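PDB 4K3Y: neuraminidase, which forms the six-bladed beta-propeller head of the neuraminidase-like N11 surface protein of a bat influenza A virus and is related to the viral sialidases by family. Local coordinates for residues T24-G27 with E28-G32; S81-L84 with G85-P88; L187-T190 with G191-F194; I279-P282 with G283-K286. One frame throughout, in Å; residues are numbered along the deposited sequence.

All four contacts are local turns at the ends of propeller strands. Contacts 1 and 2 are direct neighbours, their centres about 13 Å apart: Tyr25 CD1 packs 3.7 Å from Gly85 CA, and both also touch the second subunit, so together they belong to the tetramer interface. Contact 3 lies on the far side of the chain's centre, about 36 Å from contact 1 centre to centre. Contact 4 sits some 19 Å from contact 1 and 27 Å from contact 3, again between centres. Neither contact 3 nor contact 4 binds metal, yet the side chains of Phe192 and Pro282 each come within about 10 Å of a bound calcium ion. A glycan touches contact 1.

Contact 1 (T24-G27 with E28-G32); sequences TYRG and EGTTG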
loop_
_atom_site.group_PDB
_atom_site.type_symbol
_atom_site.label_atom_id
_atom_site.label_comp_id
_atom_site.label_asym_id
_atom_site.label_seq_id
_atom_site.Cartn_x
_atom_site.Cartn_y
_atom_site.Cartn_z
ATOM N N THR C 24 -7.776 -21.510 -7.811
ATOM C CA THR C 24 -6.851 -20.785 -6.959
ATOM C C THR C 24 -7.407 -19.403 -6.662
ATOM O O THR C 24 -7.227 -18.874 -5.572
ATOM C CB THR C 24 -5.493 -20.673 -7.618
ATOM O OG1 THR C 24 -5.657 -20.182 -8.954
ATOM C CG2 THR C 24 -4.869 -22.046 -7.690
ATOM N N TYR C 25 -8.101 -18.833 -7.637
ATOM C CA TYR C 25 -8.827 -17.598 -7.418
ATOM C C TYR C 25 -10.240 -17.728 -7.955
ATOM O O TYR C 25 -10.471 -18.382 -8.985
ATOM C CB TYR C 25 -8.128 -16.423 -8.086
ATOM C CG TYR C 25 -8.900 -15.145 -7.968
ATOM C CD1 TYR C 25 -8.917 -14.440 -6.774
ATOM C CD2 TYR C 25 -9.620 -14.639 -9.047
ATOM C CE1 TYR C 25 -9.621 -13.258 -6.652
ATOM C CE2 TYR C 25 -10.335 -13.454 -8.937
ATOM C CZ TYR C 25 -10.336 -12.766 -7.733
ATOM O OH TYR C 25 -11.041 -11.588 -7.592
ATOM N N ARG C 26 -11.184 -17.105 -7.254
ATOM C CA ARG C 26 -12.575 -17.123 -7.687
ATOM C C ARG C 26 -13.259 -15.813 -7.365
ATOM O O ARG C 26 -13.733 -15.602 -6.244
ATOM C CB ARG C 26 -13.338 -18.281 -7.049
ATOM C CG ARG C 26 -14.779 -18.336 -7.480
ATOM C CD ARG C 26 -15.413 -19.652 -7.125
ATOM N NE ARG C 26 -15.922 -19.679 -5.763
ATOM C CZ ARG C 26 -16.603 -20.704 -5.254
ATOM N NH1 ARG C 26 -16.840 -21.768 -6.007
ATOM N NH2 ARG C 26 -17.047 -20.673 -3.996
ATOM N N GLY C 27 -13.318 -14.933 -8.356
ATOM C CA GLY C 27 -13.943 -13.635 -8.169
ATOM C C GLY C 27 -15.364 -13.700 -7.627
ATOM O O GLY C 27 -16.075 -14.699 -7.783
ATOM N N GLU C 28 -15.773 -12.608 -7.002
ATOM C CA GLU C 28 -17.030 -12.530 -6.274
ATOM C C GLU C 28 -18.210 -12.709 -7.219
ATOM O O GLU C 28 -19.264 -13.237 -6.830
ATOM C CB GLU C 28 -17.100 -11.179 -5.539
ATOM C CG GLU C 28 -17.591 -11.245 -4.092
ATOM C CD GLU C 28 -16.996 -12.405 -3.309
ATOM O OE1 GLU C 28 -15.752 -12.552 -3.318
ATOM O OE2 GLU C 28 -17.778 -13.169 -2.686
ATOM N N GLY C 29 -18.015 -12.282 -8.467
ATOM C CA GLY C 29 -19.040 -12.377 -9.492
ATOM C C GLY C 29 -19.354 -13.782 -9.985
ATOM O O GLY C 29 -20.286 -13.969 -10.754
ATOM N N THR C 30 -18.572 -14.765 -9.559
ATOM C CA THR C 30 -18.830 -16.149 -9.913
ATOM C C THR C 30 -19.962 -16.705 -9.057
ATOM O O THR C 30 -20.664 -17.643 -9.455
ATOM C CB THR C 30 -17.598 -17.013 -9.634
ATOM O OG1 THR C 30 -16.474 -16.488 -10.339
ATOM C CG2 THR C 30 -17.848 -18.471 -10.041
ATOM N N THR C 31 -20.133 -16.143 -7.866
ATOM C CA THR C 31 -21.057 -16.739 -6.904
ATOM C C THR C 31 -22.114 -15.736 -6.462
ATOM O O THR C 31 -22.905 -15.992 -5.551
ATOM C CB THR C 31 -20.308 -17.384 -5.702
ATOM O OG1 THR C 31 -19.546 -16.390 -4.990
ATOM C CG2 THR C 31 -19.382 -18.521 -6.206
ATOM N N GLY C 32 -22.133 -14.594 -7.136
ATOM C CA GLY C 32 -23.091 -13.557 -6.805
ATOM C C GLY C 32 -22.761 -12.272 -7.533
ATOM O O GLY C 32 -22.105 -12.298 -8.591
HETATM O O HOH W 1 -16.639 -16.552 -5.564
#
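Thr31 lays its methyl, CG2, squarely over the guanidinium of Arg26, 3.6 Å above the plane and over its centre, just where the chain turns out of strand 20-26. Arg26 starts out extended, with CG anti to the backbone N, and then bends at chi3 (85°), which turns the flat group beneath that methyl. Thr30 crosses the same side chain nearer its root, at about a right angle: Thr30 CB lies 3.8 Å from Arg26 CG, and its own methyl packs against CG and CD. With chi1 at -56°, Thr30 OG1 sits beside its backbone N, and both atoms reach Gly27 O from one face of that carbonyl. The Thr30 N bond to Gly27 O is 3.1 Å long and fairly straight (163°); the Thr30 OG1 bond to Gly27 O is also 3.1 Å. Water 1 gives that oxygen a third bond (2.9 Å from Gly27 O), pairs with Thr31 OG1 at 3.0 Å, and accepts a weak bond from Arg26 NE. The ends of the arginine are held from outside, NH1 by Trp368 O and NH2 by Glu75 O of the second subunit. Glu28 OE1 likewise bonds Tyr80 of the second subunit. A carbonyl gripped by three donors and an arginine bonded both within its own chain and to the second subunit imply a turn with little rotational freedom, at a subunit boundary and beside an attached glycan that touches both threonines.

Contact 2 (S81-L84 with G85-P88); sequences SVKL and GDPP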
loop_
_atom_site.group_PDB
_atom_site.type_symbol
_atom_site.label_atom_id
_atom_site.label_comp_id
_atom_site.label_asym_id
_atom_site.label_seq_id
_atom_site.Cartn_x
_atom_site.Cartn_y
_atom_site.Cartn_z
ATOM N N SER C 81 -3.456 -3.407 -13.640
ATOM C CA SER C 81 -3.193 -4.725 -13.083
ATOM C C SER C 81 -3.483 -4.651 -11.598
ATOM O O SER C 81 -3.474 -3.557 -11.024
ATOM C CB SER C 81 -1.750 -5.172 -13.342
ATOM O OG SER C 81 -0.827 -4.375 -12.627
ATOM N N VAL C 82 -3.784 -5.804 -10.997
ATOM C CA VAL C 82 -3.764 -5.964 -9.542
ATOM C C VAL C 82 -3.027 -7.252 -9.228
ATOM O O VAL C 82 -2.782 -8.070 -10.115
ATOM C CB VAL C 82 -5.176 -6.035 -8.917
ATOM C CG1 VAL C 82 -5.936 -4.725 -9.142
ATOM C CG2 VAL C 82 -5.938 -7.231 -9.479
ATOM N N LYS C 83 -2.646 -7.436 -7.976
ATOM C CA LYS C 83 -2.065 -8.707 -7.598
ATOM C C LYS C 83 -3.220 -9.687 -7.633
ATOM O O LYS C 83 -4.284 -9.397 -7.066
ATOM C CB LYS C 83 -1.489 -8.620 -6.192
ATOM C CG LYS C 83 -0.693 -9.821 -5.749
ATOM C CD LYS C 83 -0.602 -9.794 -4.242
ATOM C CE LYS C 83 0.483 -10.703 -3.703
ATOM N NZ LYS C 83 0.550 -10.549 -2.217
ATOM N N LEU C 84 -3.046 -10.812 -8.329
ATOM C CA LEU C 84 -4.094 -11.842 -8.358
ATOM C C LEU C 84 -4.453 -12.279 -6.941
ATOM O O LEU C 84 -3.589 -12.746 -6.194
ATOM C CB LEU C 84 -3.666 -13.061 -9.169
ATOM C CG LEU C 84 -4.694 -14.202 -9.168
ATOM C CD1 LEU C 84 -5.943 -13.852 -9.983
ATOM C CD2 LEU C 84 -4.062 -15.492 -9.686
ATOM N N GLY C 85 -5.725 -12.119 -6.579
ATOM C CA GLY C 85 -6.202 -12.444 -5.243
ATOM C C GLY C 85 -6.838 -11.216 -4.632
ATOM O O GLY C 85 -7.673 -11.307 -3.723
ATOM N N ASP C 86 -6.415 -10.059 -5.146
ATOM C CA ASP C 86 -6.879 -8.755 -4.693
ATOM C C ASP C 86 -8.009 -8.300 -5.600
ATOM O O ASP C 86 -7.987 -8.566 -6.804
ATOM C CB ASP C 86 -5.733 -7.735 -4.754
ATOM C CG ASP C 86 -4.745 -7.874 -3.594
ATOM O OD1 ASP C 86 -4.796 -8.885 -2.851
ATOM O OD2 ASP C 86 -3.905 -6.961 -3.434
ATOM N N PRO C 87 -9.005 -7.616 -5.024
ATOM C CA PRO C 87 -10.094 -7.031 -5.811
ATOM C C PRO C 87 -9.586 -5.802 -6.564
ATOM O O PRO C 87 -8.632 -5.157 -6.113
ATOM C CB PRO C 87 -11.080 -6.587 -4.734
ATOM C CG PRO C 87 -10.190 -6.204 -3.577
ATOM C CD PRO C 87 -9.074 -7.223 -3.602
ATOM N N PRO C 88 -10.191 -5.495 -7.721
ATOM C CA PRO C 88 -9.839 -4.250 -8.410
ATOM C C PRO C 88 -10.602 -3.057 -7.851
ATOM O O PRO C 88 -11.403 -2.437 -8.551
ATOM C CB PRO C 88 -10.245 -4.518 -9.861
ATOM C CG PRO C 88 -11.349 -5.529 -9.754
ATOM C CD PRO C 88 -11.004 -6.390 -8.565
#
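The backbone leaves strand 78-83 through a type II beta turn from Lys83 to Asp86, closed by Asp86 N bonding to Lys83 O at 2.9 Å with an angle of 156°. This turn starts the loop to strand 94-98, the adjacent strand of the same propeller blade. Gly85 holds its third position at a positive phi (123°), where a CB would run into the carbonyl oxygen of Leu84, so the geometry itself calls for glycine. Once past the turn, the chain doubles back beneath Val82. The two methyls of that valine divide the work: CG2 lies 3.6 Å from Asp86 O, while CG1 reaches further along to Pro88, 4.0 Å from its CA. The turn itself brings Asp86 CB to 3.2 Å from Lys83 O; with CG beside its own backbone N (chi1 -78°), the carboxylate then lies with OD2 alongside Lys83 CB. The lysine, extended throughout, carries its amine away from the turn. Pro87 meets Pro90 of the second subunit. Between the two segments one backbone bond closes the turn and the valine packs behind it, while Leu84 and Gly85 also bond through their backbones to Cys53 and to the second subunit; Lys83 NZ, 5.6 Å from Asp86 OD1, probably adds only mild electrostatic attraction.

Contact 3 (L187-T190 with G191-F194); sequences LDTT and GFNF
Thr189 to Phe192 form a type II beta turn whose closing bond, Phe192 N to Thr189 O, is weak at 3.5 Å, with Gly191 at positive phi (97°) where a CB would collide with Thr190 O. The side-chain contact is a CH-pi interaction. Thr189 brings CB over one face of the Phe192 ring, 4.0 Å from its centroid and 21° off the normal, displaced toward the rim. Its methyl presses on the far end of the ring, with Thr189 CG2 3.5 Å from Phe192 CZ. The phenylalanine gets there because CG stands between its backbone N and carbonyl carbon (chi1 65°), which folds the ring back under the start of the turn; CE1 then lies 3.5 Å from Thr189 CA. On the outer rim of the turn, Thr190 OG1 donates to Asp188 OD1 (2.6 Å), meeting the carboxylate from above its plane, and so ties the residues flanking Thr189 together. Further on, Phe194 touches the threonine methyl only lightly, CB to Thr189 CG2 being 4.3 Å. The whole turn lies in the surface loop that leads from strand 180-187, the outermost of its blade, to strand 197-202, the first of the next. Phe192 and Phe194 both meet Phe232 of strand 230-233 edge-to-face, while Thr189 and Phe194 also pack on His171 of strand 170-177.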
loop_
_atom_site.group_PDB
_atom_site.type_symbol
_atom_site.label_atom_id
_atom_site.label_comp_id
_atom_site.label_asym_id
_atom_site.label_seq_id
_atom_site.Cartn_x
_atom_site.Cartn_y
_atom_site.Cartn_z
ATOM N N LEU C 187 4.933 -15.219 -39.780
ATOM C CA LEU C 187 4.452 -16.585 -39.694
ATOM C C LEU C 187 3.597 -16.919 -40.908
ATOM O O LEU C 187 2.830 -16.080 -41.399
ATOM C CB LEU C 187 3.647 -16.784 -38.413
ATOM C CG LEU C 187 4.372 -16.499 -37.095
ATOM C CD1 LEU C 187 3.366 -16.216 -36.019
ATOM C CD2 LEU C 187 5.242 -17.667 -36.679
ATOM N N ASP C 188 3.730 -18.147 -41.391
ATOM C CA ASP C 188 2.971 -18.565 -42.552
ATOM C C ASP C 188 1.588 -19.058 -42.131
ATOM O O ASP C 188 1.428 -20.212 -41.728
ATOM C CB ASP C 188 3.729 -19.651 -43.310
ATOM C CG ASP C 188 3.195 -19.865 -44.709
ATOM O OD1 ASP C 188 2.489 -18.963 -45.212
ATOM O OD2 ASP C 188 3.485 -20.928 -45.300
ATOM N N THR C 189 0.596 -18.174 -42.217
ATOM C CA THR C 189 -0.785 -18.529 -41.892
ATOM C C THR C 189 -1.684 -18.512 -43.130
ATOM O O THR C 189 -2.809 -18.007 -43.086
ATOM C CB THR C 189 -1.371 -17.605 -40.810
ATOM O OG1 THR C 189 -1.187 -16.233 -41.194
ATOM C CG2 THR C 189 -0.676 -17.859 -39.470
ATOM N N THR C 190 -1.176 -19.058 -44.233
ATOM C CA THR C 190 -1.957 -19.155 -45.461
ATOM C C THR C 190 -3.033 -20.211 -45.295
ATOM O O THR C 190 -2.730 -21.382 -45.027
ATOM C CB THR C 190 -1.089 -19.520 -46.687
ATOM O OG1 THR C 190 0.253 -19.785 -46.262
ATOM C CG2 THR C 190 -1.081 -18.379 -47.701
ATOM N N GLY C 191 -4.290 -19.792 -45.429
ATOM C CA GLY C 191 -5.405 -20.718 -45.365
ATOM C C GLY C 191 -6.093 -20.821 -44.019
ATOM O O GLY C 191 -7.124 -21.482 -43.916
ATOM N N PHE C 192 -5.527 -20.190 -42.986
ATOM C CA PHE C 192 -6.199 -20.111 -41.683
ATOM C C PHE C 192 -6.006 -18.778 -40.967
ATOM O O PHE C 192 -5.256 -17.907 -41.420
ATOM C CB PHE C 192 -5.780 -21.259 -40.756
ATOM C CG PHE C 192 -4.327 -21.235 -40.367
ATOM C CD1 PHE C 192 -3.359 -21.701 -41.242
ATOM C CD2 PHE C 192 -3.930 -20.762 -39.124
ATOM C CE1 PHE C 192 -2.021 -21.688 -40.892
ATOM C CE2 PHE C 192 -2.586 -20.747 -38.764
ATOM C CZ PHE C 192 -1.632 -21.211 -39.651
ATOM N N ASN C 193 -6.699 -18.642 -39.839
ATOM C CA ASN C 193 -6.626 -17.451 -38.992
ATOM C C ASN C 193 -6.112 -17.825 -37.586
ATOM O O ASN C 193 -6.445 -18.896 -37.066
ATOM C CB ASN C 193 -8.002 -16.778 -38.938
ATOM C CG ASN C 193 -8.059 -15.626 -37.951
ATOM O OD1 ASN C 193 -7.214 -14.718 -37.978
ATOM N ND2 ASN C 193 -9.058 -15.658 -37.058
ATOM N N PHE C 194 -5.305 -16.952 -36.975
ATOM C CA PHE C 194 -4.619 -17.281 -35.722
ATOM C C PHE C 194 -4.648 -16.140 -34.690
ATOM O O PHE C 194 -3.617 -15.496 -34.429
ATOM C CB PHE C 194 -3.166 -17.670 -36.028
ATOM C CG PHE C 194 -2.492 -18.435 -34.920
ATOM C CD1 PHE C 194 -2.878 -19.741 -34.636
ATOM C CD2 PHE C 194 -1.463 -17.861 -34.170
ATOM C CE1 PHE C 194 -2.257 -20.472 -33.613
ATOM C CE2 PHE C 194 -0.839 -18.585 -33.154
ATOM C CZ PHE C 194 -1.240 -19.895 -32.874
#

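Contact 4 (I279-P282 with G283-K286); sequences IINP and GSKK
This is a local surface contact within a beta-hairpin: residues 280-285 form the loop joining strand 273-279 to strand 286-294, the two middle strands of one four-stranded blade of the propeller, with Ile279 and Lys286 at the strand ends. The chain turns a corner at Ile280 as it enters the loop. Across the loop's base, Asn281 N donates to Lys286 O at 3.2 Å, a straight bond (166°) with the donor in the carbonyl plane. Ile280 CB packs over the same oxygen, 3.5 Å from Lys286 O. Ile279 is the buried residue here: its branch methyl CG2, anti to the backbone N, is aimed at the returning chain and rests 3.8 Å from Lys285 C, in a part of the loop that is otherwise largely exposed. Beyond Pro282 and Gly283 the backbone tightens into an inverse gamma turn centred on Lys285, in which Lys286 N bonds Ser284 O. The serine hydroxyl stands between its backbone N and carbonyl carbon (chi1 64°), which sets OG alongside Asn281 CB at 3.8 Å. Both lysines carry their amines away from the loop, and that of Lys286 is held by Thr315 OG1 and Asn313 O. Pro282 packs on Thr243 and Arg245 of another loop. Inside the loop, the alpha hydrogen of Lys285 points at the Asn281 carbonyl, a CA-H...O contact with Lys285 CA 3.5 Å from Asn281 O.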
loop_
_atom_site.group_PDB
_atom_site.type_symbol
_atom_site.label_atom_id
_atom_site.label_comp_id
_atom_site.label_asym_id
_atom_site.label_seq_id
_atom_site.Cartn_x
_atom_site.Cartn_y
_atom_site.Cartn_z
ATOM N N ILE C 279 -16.196 -24.310 -23.746
ATOM C CA ILE C 279 -17.501 -23.919 -23.254
ATOM C C ILE C 279 -18.503 -25.034 -23.571
ATOM O O ILE C 279 -18.532 -25.553 -24.690
ATOM C CB ILE C 279 -17.908 -22.616 -23.935
ATOM C CG1 ILE C 279 -16.854 -21.553 -23.606
ATOM C CG2 ILE C 279 -19.318 -22.203 -23.529
ATOM C CD1 ILE C 279 -17.248 -20.111 -23.916
ATOM N N ILE C 280 -19.317 -25.411 -22.587
ATOM C CA ILE C 280 -20.124 -26.618 -22.711
ATOM C C ILE C 280 -21.295 -26.454 -23.689
ATOM O O ILE C 280 -21.456 -27.259 -24.604
ATOM C CB ILE C 280 -20.595 -27.119 -21.337
ATOM C CG1 ILE C 280 -19.380 -27.324 -20.424
ATOM C CG2 ILE C 280 -21.419 -28.425 -21.480
ATOM C CD1 ILE C 280 -19.737 -27.719 -19.012
ATOM N N ASN C 281 -22.106 -25.418 -23.501
ATOM C CA ASN C 281 -23.170 -25.125 -24.448
ATOM C C ASN C 281 -22.744 -23.965 -25.326
ATOM O O ASN C 281 -22.728 -22.835 -24.869
ATOM C CB ASN C 281 -24.483 -24.781 -23.726
ATOM C CG ASN C 281 -24.862 -25.802 -22.655
ATOM O OD1 ASN C 281 -24.002 -26.445 -22.045
ATOM N ND2 ASN C 281 -26.161 -25.943 -22.415
ATOM N N PRO C 282 -22.406 -24.228 -26.599
ATOM C CA PRO C 282 -21.946 -23.072 -27.380
ATOM C C PRO C 282 -23.065 -22.037 -27.654
ATOM O O PRO C 282 -22.771 -20.905 -28.080
ATOM C CB PRO C 282 -21.452 -23.704 -28.696
ATOM C CG PRO C 282 -21.482 -25.201 -28.473
ATOM C CD PRO C 282 -22.520 -25.442 -27.424
ATOM N N GLY C 283 -24.323 -22.416 -27.400
ATOM C CA GLY C 283 -25.462 -21.541 -27.656
ATOM C C GLY C 283 -25.597 -20.436 -26.623
ATOM O O GLY C 283 -25.259 -19.283 -26.881
ATOM N N SER C 284 -26.134 -20.784 -25.458
ATOM C CA SER C 284 -26.053 -19.928 -24.284
ATOM C C SER C 284 -24.669 -20.264 -23.836
ATOM O O SER C 284 -24.383 -21.451 -23.670
ATOM C CB SER C 284 -27.012 -20.432 -23.222
ATOM O OG SER C 284 -26.633 -21.738 -22.781
ATOM N N LYS C 285 -23.793 -19.288 -23.641
ATOM C CA LYS C 285 -22.390 -19.659 -23.382
ATOM C C LYS C 285 -22.151 -20.162 -21.943
ATOM O O LYS C 285 -21.390 -19.565 -21.173
ATOM C CB LYS C 285 -21.439 -18.521 -23.767
ATOM C CG LYS C 285 -21.286 -18.337 -25.281
ATOM C CD LYS C 285 -20.472 -17.081 -25.627
ATOM C CE LYS C 285 -20.511 -16.794 -27.125
ATOM N NZ LYS C 285 -21.181 -15.493 -27.429
ATOM N N LYS C 286 -22.783 -21.286 -21.609
ATOM C CA LYS C 286 -22.846 -21.769 -20.230
ATOM C C LYS C 286 -21.973 -22.988 -19.931
ATOM O O LYS C 286 -21.949 -23.962 -20.704
ATOM C CB LYS C 286 -24.308 -22.028 -19.819
ATOM C CG LYS C 286 -25.040 -20.734 -19.467
ATOM C CD LYS C 286 -25.810 -20.828 -18.144
ATOM C CE LYS C 286 -26.409 -19.455 -17.733
ATOM N NZ LYS C 286 -25.513 -18.546 -16.919
#